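Local coordinates for protein 2-dehydropantoate 2-reductase (Geobacter metallireducens, PDB 3HN2) that probably catalyses the NADPH-dependent reduction of ketopantoate to pantoic acid, a step in the biosynthesis of pantothenate, at residues A[99-111]-A[179-191]. Residues are numbered along the deposited sequence; the frame is centred on the assembly and turned at random.
Sequences ILTLQNGLGNEEA and LKRARWEKLVWNI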
ATOM      1  N   ILE A  99     -23.410 -19.543   7.190  1.00 57.07           N
ATOM      2  CA  ILE A  99     -23.226 -18.885   5.904  1.00 55.70           C
ATOM      3  C   ILE A  99     -22.263 -17.699   6.027  1.00 54.31           C
ATOM      4  O   ILE A  99     -22.496 -16.768   6.801  1.00 56.36           O
ATOM      5  CB  ILE A  99     -24.590 -18.456   5.305  1.00 56.56           C
ATOM      6  CG1 ILE A  99     -25.567 -19.642   5.310  1.00 59.87           C
ATOM      7  CG2 ILE A  99     -24.411 -17.927   3.896  1.00 60.03           C
ATOM      8  CD1 ILE A  99     -27.032 -19.273   5.240  1.00 53.40           C
ATOM      9  N   LEU A 100     -21.173 -17.756   5.268  1.00 45.59           N
ATOM     10  CA  LEU A 100     -20.136 -16.729   5.318  1.00 41.32           C
ATOM     11  C   LEU A 100     -20.154 -15.886   4.053  1.00 38.92           C
ATOM     12  O   LEU A 100     -19.894 -16.387   2.957  1.00 36.92           O
ATOM     13  CB  LEU A 100     -18.757 -17.366   5.537  1.00 45.64           C
ATOM     14  CG  LEU A 100     -17.447 -16.560   5.515  1.00 37.21           C
ATOM     15  CD1 LEU A 100     -17.519 -15.320   6.369  1.00 33.37           C
ATOM     16  CD2 LEU A 100     -16.316 -17.442   6.009  1.00 26.45           C
ATOM     17  N   THR A 101     -20.470 -14.606   4.213  1.00 29.48           N
ATOM     18  CA  THR A 101     -20.505 -13.689   3.084  1.00 31.94           C
ATOM     19  C   THR A 101     -19.206 -12.849   2.984  1.00 35.06           C
ATOM     20  O   THR A 101     -18.743 -12.262   3.970  1.00 29.78           O
ATOM     21  CB  THR A 101     -21.814 -12.852   3.090  1.00 22.77           C
ATOM     22  OG1 THR A 101     -22.102 -12.383   1.772  1.00 47.85           O
ATOM     23  CG2 THR A 101     -21.758 -11.689   4.054  1.00 38.08           C
ATOM     24  N   LEU A 102     -18.607 -12.840   1.796  1.00 38.57           N
ATOM     25  CA  LEU A 102     -17.343 -12.125   1.559  1.00 46.48           C
ATOM     26  C   LEU A 102     -17.465 -11.083   0.455  1.00 48.31           C
ATOM     27  O   LEU A 102     -16.477 -10.468   0.051  1.00 48.42           O
ATOM     28  CB  LEU A 102     -16.230 -13.107   1.195  1.00 47.06           C
ATOM     29  CG  LEU A 102     -15.520 -13.908   2.283  1.00 50.53           C
ATOM     30  CD1 LEU A 102     -14.649 -14.959   1.637  1.00 49.52           C
ATOM     31  CD2 LEU A 102     -14.686 -13.010   3.164  1.00 39.55           C
ATOM     32  N   GLN A 103     -18.689 -10.893  -0.021  1.00 49.60           N
ATOM     33  CA  GLN A 103     -18.978  -9.974  -1.113  1.00 43.79           C
ATOM     34  C   GLN A 103     -18.952  -8.518  -0.675  1.00 40.60           C
ATOM     35  O   GLN A 103     -18.835  -8.215   0.508  1.00 38.77           O
ATOM     36  CB  GLN A 103     -20.314 -10.340  -1.764  1.00 47.40           C
ATOM     37  CG  GLN A 103     -21.043 -11.464  -1.034  1.00 49.94           C
ATOM     38  CD  GLN A 103     -22.477 -11.646  -1.475  1.00 45.48           C
ATOM     39  OE1 GLN A 103     -23.394 -11.552  -0.666  1.00 70.53           O
ATOM     40  NE2 GLN A 103     -22.680 -11.908  -2.760  1.00 34.15           N
ATOM     41  N   ASN A 104     -19.062  -7.619  -1.647  1.00 52.71           N
ATOM     42  CA  ASN A 104     -18.846  -6.194  -1.419  1.00 52.52           C
ATOM     43  C   ASN A 104     -20.105  -5.404  -1.084  1.00 51.57           C
ATOM     44  O   ASN A 104     -21.208  -5.763  -1.492  1.00 55.23           O
ATOM     45  CB  ASN A 104     -18.150  -5.574  -2.635  1.00 52.96           C
ATOM     46  CG  ASN A 104     -16.749  -6.111  -2.840  1.00 54.94           C
ATOM     47  OD1 ASN A 104     -16.199  -6.799  -1.975  1.00 51.64           O
ATOM     48  ND2 ASN A 104     -16.161  -5.796  -3.988  1.00 53.82           N
ATOM     49  N   GLY A 105     -19.920  -4.321  -0.336  1.00 49.44           N
ATOM     50  CA  GLY A 105     -20.998  -3.403  -0.023  1.00 44.56           C
ATOM     51  C   GLY A 105     -21.799  -3.852   1.173  1.00 50.03           C
ATOM     52  O   GLY A 105     -21.294  -4.564   2.037  1.00 56.28           O
ATOM     53  N   LEU A 106     -23.060  -3.443   1.205  1.00 50.20           N
ATOM     54  CA  LEU A 106     -23.922  -3.707   2.337  1.00 47.22           C
ATOM     55  C   LEU A 106     -25.112  -4.584   1.986  1.00 52.66           C
ATOM     56  O   LEU A 106     -25.279  -5.004   0.838  1.00 60.06           O
ATOM     57  CB  LEU A 106     -24.448  -2.395   2.892  1.00 48.33           C
ATOM     58  CG  LEU A 106     -23.515  -1.391   3.542  1.00  8.09           C
ATOM     59  CD1 LEU A 106     -24.369  -0.233   4.035  1.00  5.94           C
ATOM     60  CD2 LEU A 106     -22.704  -1.970   4.686  1.00  9.97           C
ATOM     61  N   GLY A 107     -25.934  -4.861   2.996  1.00 46.46           N
ATOM     62  CA  GLY A 107     -27.201  -5.546   2.799  1.00 48.09           C
ATOM     63  C   GLY A 107     -27.097  -7.051   2.675  1.00 50.63           C
ATOM     64  O   GLY A 107     -28.088  -7.753   2.878  1.00 59.10           O
ATOM     65  N   ASN A 108     -25.904  -7.535   2.335  1.00 46.73           N
ATOM     66  CA  ASN A 108     -25.648  -8.946   2.075  1.00 42.78           C
ATOM     67  C   ASN A 108     -25.881  -9.802   3.306  1.00 50.76           C
ATOM     68  O   ASN A 108     -26.573 -10.827   3.234  1.00 59.20           O
ATOM     69  CB  ASN A 108     -24.222  -9.144   1.553  1.00 46.32           C
ATOM     70  CG  ASN A 108     -23.922  -8.297   0.321  1.00 45.68           C
ATOM     71  OD1 ASN A 108     -24.780  -8.102  -0.542  1.00 41.59           O
ATOM     72  ND2 ASN A 108     -22.699  -7.792   0.237  1.00 52.63           N
ATOM     73  N   GLU A 109     -25.333  -9.360   4.436  1.00 42.96           N
ATOM     74  CA  GLU A 109     -25.523 -10.049   5.709  1.00 43.57           C
ATOM     75  C   GLU A 109     -26.999 -10.153   6.078  1.00 42.63           C
ATOM     76  O   GLU A 109     -27.462 -11.206   6.499  1.00 34.77           O
ATOM     77  CB  GLU A 109     -24.756  -9.355   6.836  1.00 38.52           C
ATOM     78  CG  GLU A 109     -23.267  -9.664   6.871  1.00 42.20           C
ATOM     79  CD  GLU A 109     -22.409  -8.690   6.031  1.00 54.84           C
ATOM     80  OE1 GLU A 109     -22.925  -7.690   5.481  1.00 40.02           O
ATOM     81  OE2 GLU A 109     -21.194  -8.930   5.931  1.00 24.00           O
ATOM     82  N   GLU A 110     -27.718  -9.054   5.874  1.00 46.84           N
ATOM     83  CA  GLU A 110     -29.108  -8.905   6.285  1.00 52.31           C
ATOM     84  C   GLU A 110     -30.078  -9.665   5.382  1.00 54.97           C
ATOM     85  O   GLU A 110     -31.091 -10.182   5.861  1.00 56.89           O
ATOM     86  CB  GLU A 110     -29.486  -7.417   6.330  1.00 46.06           C
ATOM     87  CG  GLU A 110     -28.716  -6.581   7.362  1.00 53.03           C
ATOM     88  CD  GLU A 110     -27.411  -5.961   6.829  1.00 63.87           C
ATOM     89  OE1 GLU A 110     -27.002  -4.900   7.350  1.00 51.82           O
ATOM     90  OE2 GLU A 110     -26.789  -6.522   5.900  1.00 62.34           O
ATOM     91  N   ALA A 111     -29.765  -9.718   4.085  1.00 52.72           N
ATOM     92  CA  ALA A 111     -30.591 -10.421   3.102  1.00 50.02           C
ATOM     93  C   ALA A 111     -30.621 -11.908   3.411  1.00 56.50           C
ATOM     94  O   ALA A 111     -31.696 -12.500   3.532  1.00 62.68           O
ATOM     95  CB  ALA A 111     -30.069 -10.186   1.696  1.00 42.08           C
ATOM     96  N   LEU A 179     -18.768  -5.841  13.263  1.00 56.66           N
ATOM     97  CA  LEU A 179     -18.818  -6.188  11.844  1.00 56.07           C
ATOM     98  C   LEU A 179     -19.347  -5.018  11.018  1.00 56.91           C
ATOM     99  O   LEU A 179     -18.789  -4.675   9.967  1.00 51.67           O
ATOM    100  CB  LEU A 179     -19.718  -7.413  11.646  1.00 57.35           C
ATOM    101  CG  LEU A 179     -20.157  -7.790  10.228  1.00 49.60           C
ATOM    102  CD1 LEU A 179     -18.962  -8.229   9.404  1.00 35.62           C
ATOM    103  CD2 LEU A 179     -21.213  -8.888  10.271  1.00 52.81           C
ATOM    104  N   LYS A 180     -20.423  -4.415  11.522  1.00 54.08           N
ATOM    105  CA  LYS A 180     -21.086  -3.293  10.884  1.00 46.73           C
ATOM    106  C   LYS A 180     -20.100  -2.156  10.598  1.00 41.10           C
ATOM    107  O   LYS A 180     -20.092  -1.614   9.495  1.00 41.94           O
ATOM    108  CB  LYS A 180     -22.238  -2.810  11.765  1.00 36.66           C
ATOM    109  CG  LYS A 180     -23.378  -2.120  11.027  1.00 44.76           C
ATOM    110  CD  LYS A 180     -24.288  -1.396  12.016  1.00 62.60           C
ATOM    111  CE  LYS A 180     -25.639  -1.052  11.410  1.00 75.56           C
ATOM    112  NZ  LYS A 180     -26.589  -2.196  11.487  1.00 69.40           N
ATOM    113  N   ARG A 181     -19.264  -1.824  11.585  1.00 40.09           N
ATOM    114  CA  ARG A 181     -18.260  -0.767  11.443  1.00 43.05           C
ATOM    115  C   ARG A 181     -17.245  -1.104  10.358  1.00 35.79           C
ATOM    116  O   ARG A 181     -16.991  -0.292   9.494  1.00 51.75           O
ATOM    117  CB  ARG A 181     -17.553  -0.482  12.772  1.00 45.70           C
ATOM    118  CG  ARG A 181     -16.475   0.604  12.678  1.00 29.05           C
ATOM    119  CD  ARG A 181     -15.703   0.743  13.975  1.00 25.32           C
ATOM    120  NE  ARG A 181     -14.323   1.123  13.705  1.00 51.96           N
ATOM    121  CZ  ARG A 181     -13.770   2.282  14.050  1.00 57.90           C
ATOM    122  NH1 ARG A 181     -14.466   3.187  14.723  1.00 64.72           N
ATOM    123  NH2 ARG A 181     -12.507   2.524  13.735  1.00 54.47           N
ATOM    124  N   ALA A 182     -16.724  -2.326  10.397  1.00 43.56           N
ATOM    125  CA  ALA A 182     -15.729  -2.822   9.449  1.00 41.76           C
ATOM    126  C   ALA A 182     -16.172  -2.791   7.980  1.00 47.22           C
ATOM    127  O   ALA A 182     -15.350  -2.536   7.092  1.00 52.44           O
ATOM    128  CB  ALA A 182     -15.305  -4.225   9.848  1.00 43.02           C
ATOM    129  N   ARG A 183     -17.458  -3.064   7.735  1.00 47.79           N
ATOM    130  CA  ARG A 183     -18.075  -2.939   6.407  1.00 40.11           C
ATOM    131  C   ARG A 183     -18.005  -1.487   5.941  1.00 46.22           C
ATOM    132  O   ARG A 183     -17.588  -1.201   4.813  1.00 55.42           O
ATOM    133  CB  ARG A 183     -19.542  -3.403   6.440  1.00 42.42           C
ATOM    134  CG  ARG A 183     -19.746  -4.918   6.559  1.00 34.80           C
ATOM    135  CD  ARG A 183     -20.008  -5.571   5.202  1.00 23.30           C
ATOM    136  NE  ARG A 183     -19.397  -6.897   5.136  1.00 18.45           N
ATOM    137  CZ  ARG A 183     -19.149  -7.564   4.012  1.00 29.02           C
ATOM    138  NH1 ARG A 183     -18.586  -8.764   4.071  1.00 30.63           N
ATOM    139  NH2 ARG A 183     -19.457  -7.040   2.833  1.00 39.03           N
ATOM    140  N   TRP A 184     -18.398  -0.578   6.834  1.00 38.95           N
ATOM    141  CA  TRP A 184     -18.343   0.854   6.578  1.00 40.11           C
ATOM    142  C   TRP A 184     -16.911   1.367   6.439  1.00 44.40           C
ATOM    143  O   TRP A 184     -16.657   2.310   5.689  1.00 45.43           O
ATOM    144  CB  TRP A 184     -19.060   1.614   7.689  1.00 41.58           C
ATOM    145  CG  TRP A 184     -20.537   1.706   7.493  1.00 51.48           C
ATOM    146  CD1 TRP A 184     -21.497   0.956   8.116  1.00 41.51           C
ATOM    147  CD2 TRP A 184     -21.234   2.600   6.614  1.00 42.31           C
ATOM    148  NE1 TRP A 184     -22.746   1.330   7.681  1.00 43.02           N
ATOM    149  CE2 TRP A 184     -22.614   2.332   6.755  1.00 42.94           C
ATOM    150  CE3 TRP A 184     -20.825   3.590   5.712  1.00 41.25           C
ATOM    151  CZ2 TRP A 184     -23.592   3.028   6.034  1.00 37.94           C
ATOM    152  CZ3 TRP A 184     -21.800   4.286   4.996  1.00 44.86           C
ATOM    153  CH2 TRP A 184     -23.166   3.999   5.164  1.00 41.49           C
ATOM    154  N   GLU A 185     -15.991   0.740   7.168  1.00 45.76           N
ATOM    155  CA  GLU A 185     -14.570   1.051   7.081  1.00 56.14           C
ATOM    156  C   GLU A 185     -14.038   0.780   5.677  1.00 54.57           C
ATOM    157  O   GLU A 185     -13.260   1.569   5.150  1.00 61.18           O
ATOM    158  CB  GLU A 185     -13.774   0.246   8.115  1.00 63.36           C
ATOM    159  CG  GLU A 185     -14.004   0.640   9.580  1.00 41.94           C
ATOM    160  CD  GLU A 185     -13.056  -0.074  10.541  1.00 53.70           C
ATOM    161  OE1 GLU A 185     -12.670  -1.234  10.268  1.00 47.46           O
ATOM    162  OE2 GLU A 185     -12.696   0.526  11.577  1.00 44.61           O
ATOM    163  N   LYS A 186     -14.479  -0.325   5.073  1.00 55.71           N
ATOM    164  CA  LYS A 186     -14.063  -0.684   3.716  1.00 53.53           C
ATOM    165  C   LYS A 186     -14.779   0.152   2.662  1.00 54.89           C
ATOM    166  O   LYS A 186     -14.256   0.350   1.565  1.00 59.86           O
ATOM    167  CB  LYS A 186     -14.287  -2.170   3.436  1.00 51.87           C
ATOM    168  CG  LYS A 186     -13.295  -2.728   2.426  1.00 58.15           C
ATOM    169  CD  LYS A 186     -13.876  -3.864   1.611  1.00 77.22           C
ATOM    170  CE  LYS A 186     -12.970  -4.192   0.437  1.00 79.73           C
ATOM    171  NZ  LYS A 186     -13.426  -5.388  -0.321  1.00 82.16           N
ATOM    172  N   LEU A 187     -15.977   0.632   3.002  1.00 53.82           N
ATOM    173  CA  LEU A 187     -16.747   1.539   2.144  1.00 42.56           C
ATOM    174  C   LEU A 187     -16.059   2.890   1.976  1.00 40.79           C
ATOM    175  O   LEU A 187     -16.213   3.537   0.943  1.00 46.45           O
ATOM    176  CB  LEU A 187     -18.173   1.728   2.689  1.00 31.12           C
ATOM    177  CG  LEU A 187     -19.377   1.074   1.990  1.00 37.04           C
ATOM    178  CD1 LEU A 187     -19.005  -0.026   0.986  1.00 11.10           C
ATOM    179  CD2 LEU A 187     -20.408   0.551   3.012  1.00 31.81           C
ATOM    180  N   VAL A 188     -15.302   3.302   2.992  1.00 42.88           N
ATOM    181  CA  VAL A 188     -14.490   4.515   2.931  1.00 44.41           C
ATOM    182  C   VAL A 188     -13.442   4.427   1.814  1.00 46.31           C
ATOM    183  O   VAL A 188     -13.071   5.439   1.227  1.00 39.88           O
ATOM    184  CB  VAL A 188     -13.826   4.835   4.296  1.00 44.24           C
ATOM    185  CG1 VAL A 188     -12.823   6.005   4.184  1.00 54.82           C
ATOM    186  CG2 VAL A 188     -14.881   5.178   5.316  1.00 26.27           C
ATOM    187  N   TRP A 189     -12.998   3.210   1.508  1.00 45.35           N
ATOM    188  CA  TRP A 189     -12.063   3.000   0.411  1.00 45.33           C
ATOM    189  C   TRP A 189     -12.776   2.706  -0.904  1.00 47.04           C
ATOM    190  O   TRP A 189     -12.397   3.249  -1.961  1.00 34.55           O
ATOM    191  CB  TRP A 189     -11.079   1.866   0.728  1.00 38.71           C
ATOM    192  CG  TRP A 189      -9.948   1.861  -0.232  1.00 43.96           C
ATOM    193  CD1 TRP A 189      -8.771   2.556  -0.120  1.00 32.31           C
ATOM    194  CD2 TRP A 189      -9.889   1.170  -1.487  1.00 45.86           C
ATOM    195  NE1 TRP A 189      -7.980   2.316  -1.213  1.00 22.24           N
ATOM    196  CE2 TRP A 189      -8.640   1.484  -2.076  1.00 24.96           C
ATOM    197  CE3 TRP A 189     -10.767   0.312  -2.167  1.00 22.40           C
ATOM    198  CZ2 TRP A 189      -8.244   0.966  -3.313  1.00 21.40           C
ATOM    199  CZ3 TRP A 189     -10.378  -0.202  -3.410  1.00 26.30           C
ATOM    200  CH2 TRP A 189      -9.124   0.131  -3.967  1.00 48.16           C
ATOM    201  N   ASN A 190     -13.780   1.825  -0.833  1.00 29.97           N
ATOM    202  CA  ASN A 190     -14.459   1.291  -2.017  1.00 27.07           C
ATOM    203  C   ASN A 190     -15.276   2.311  -2.781  1.00 31.62           C
ATOM    204  O   ASN A 190     -15.497   2.154  -3.974  1.00 44.90           O
ATOM    205  CB  ASN A 190     -15.384   0.119  -1.636  1.00 44.66           C
ATOM    206  CG  ASN A 190     -14.747  -1.245  -1.866  1.00 53.90           C
ATOM    207  OD1 ASN A 190     -13.538  -1.365  -2.099  1.00 41.96           O
ATOM    208  ND2 ASN A 190     -15.567  -2.288  -1.790  1.00 64.40           N
ATOM    209  N   ILE A 191     -15.752   3.344  -2.097  1.00 28.64           N
ATOM    210  CA  ILE A 191     -16.608   4.321  -2.757  1.00 28.24           C
ATOM    211  C   ILE A 191     -15.820   5.310  -3.645  1.00 33.21           C
ATOM    212  O   ILE A 191     -16.098   5.355  -4.844  1.00 30.45           O
ATOM    213  CB  ILE A 191     -17.664   4.948  -1.797  1.00 28.51           C
ATOM    214  CG1 ILE A 191     -18.725   3.887  -1.452  1.00 40.41           C
ATOM    215  CG2 ILE A 191     -18.321   6.167  -2.423  1.00 36.42           C
ATOM    216  CD1 ILE A 191     -19.802   4.332  -0.475  1.00 25.98           C
TER
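The loop 102-107, which links strand 98-101 to helix 108-115, runs up against helix 179-200, the backbones coming closest where Gly105 CA lies 6.9 Å from Leu187 CA. Arg183 reaches from the helix into the curve of this loop, its chain bent at both chi2 (-98°) and chi3. Arg183 NH2 donates a nearly straight hydrogen bond to Gln103 O (2.7 Å) and a longer one to Gly105 O (3.2 Å), both oxygens lying close to the guanidinium plane. Glu109 arrives from the opposite direction and places OE2 over one guanidinium face, 2.8 Å from Arg183 NE, in a salt bridge; the carboxylate and guanidinium planes stand 69° apart. Asn108 ND2 donates to Asn104 O, tying the loop to the first turn of the following helix, while Asn108 OD1 is hydrogen-bonded to Asn82 ND2. Beyond this polar cluster, Leu106 lays CG against Leu187 CD2 (3.7 Å), while its CD1 meets Trp184 CZ2 (3.9 Å); Thr277 and Tyr281 of helix 271-284 also touch Leu106. The contact thus joins a strand-to-helix loop of the Rossmann-type nucleotide-binding domain to the first helix of the helical C-terminal domain, the two-domain architecture of ketopantoate reductases.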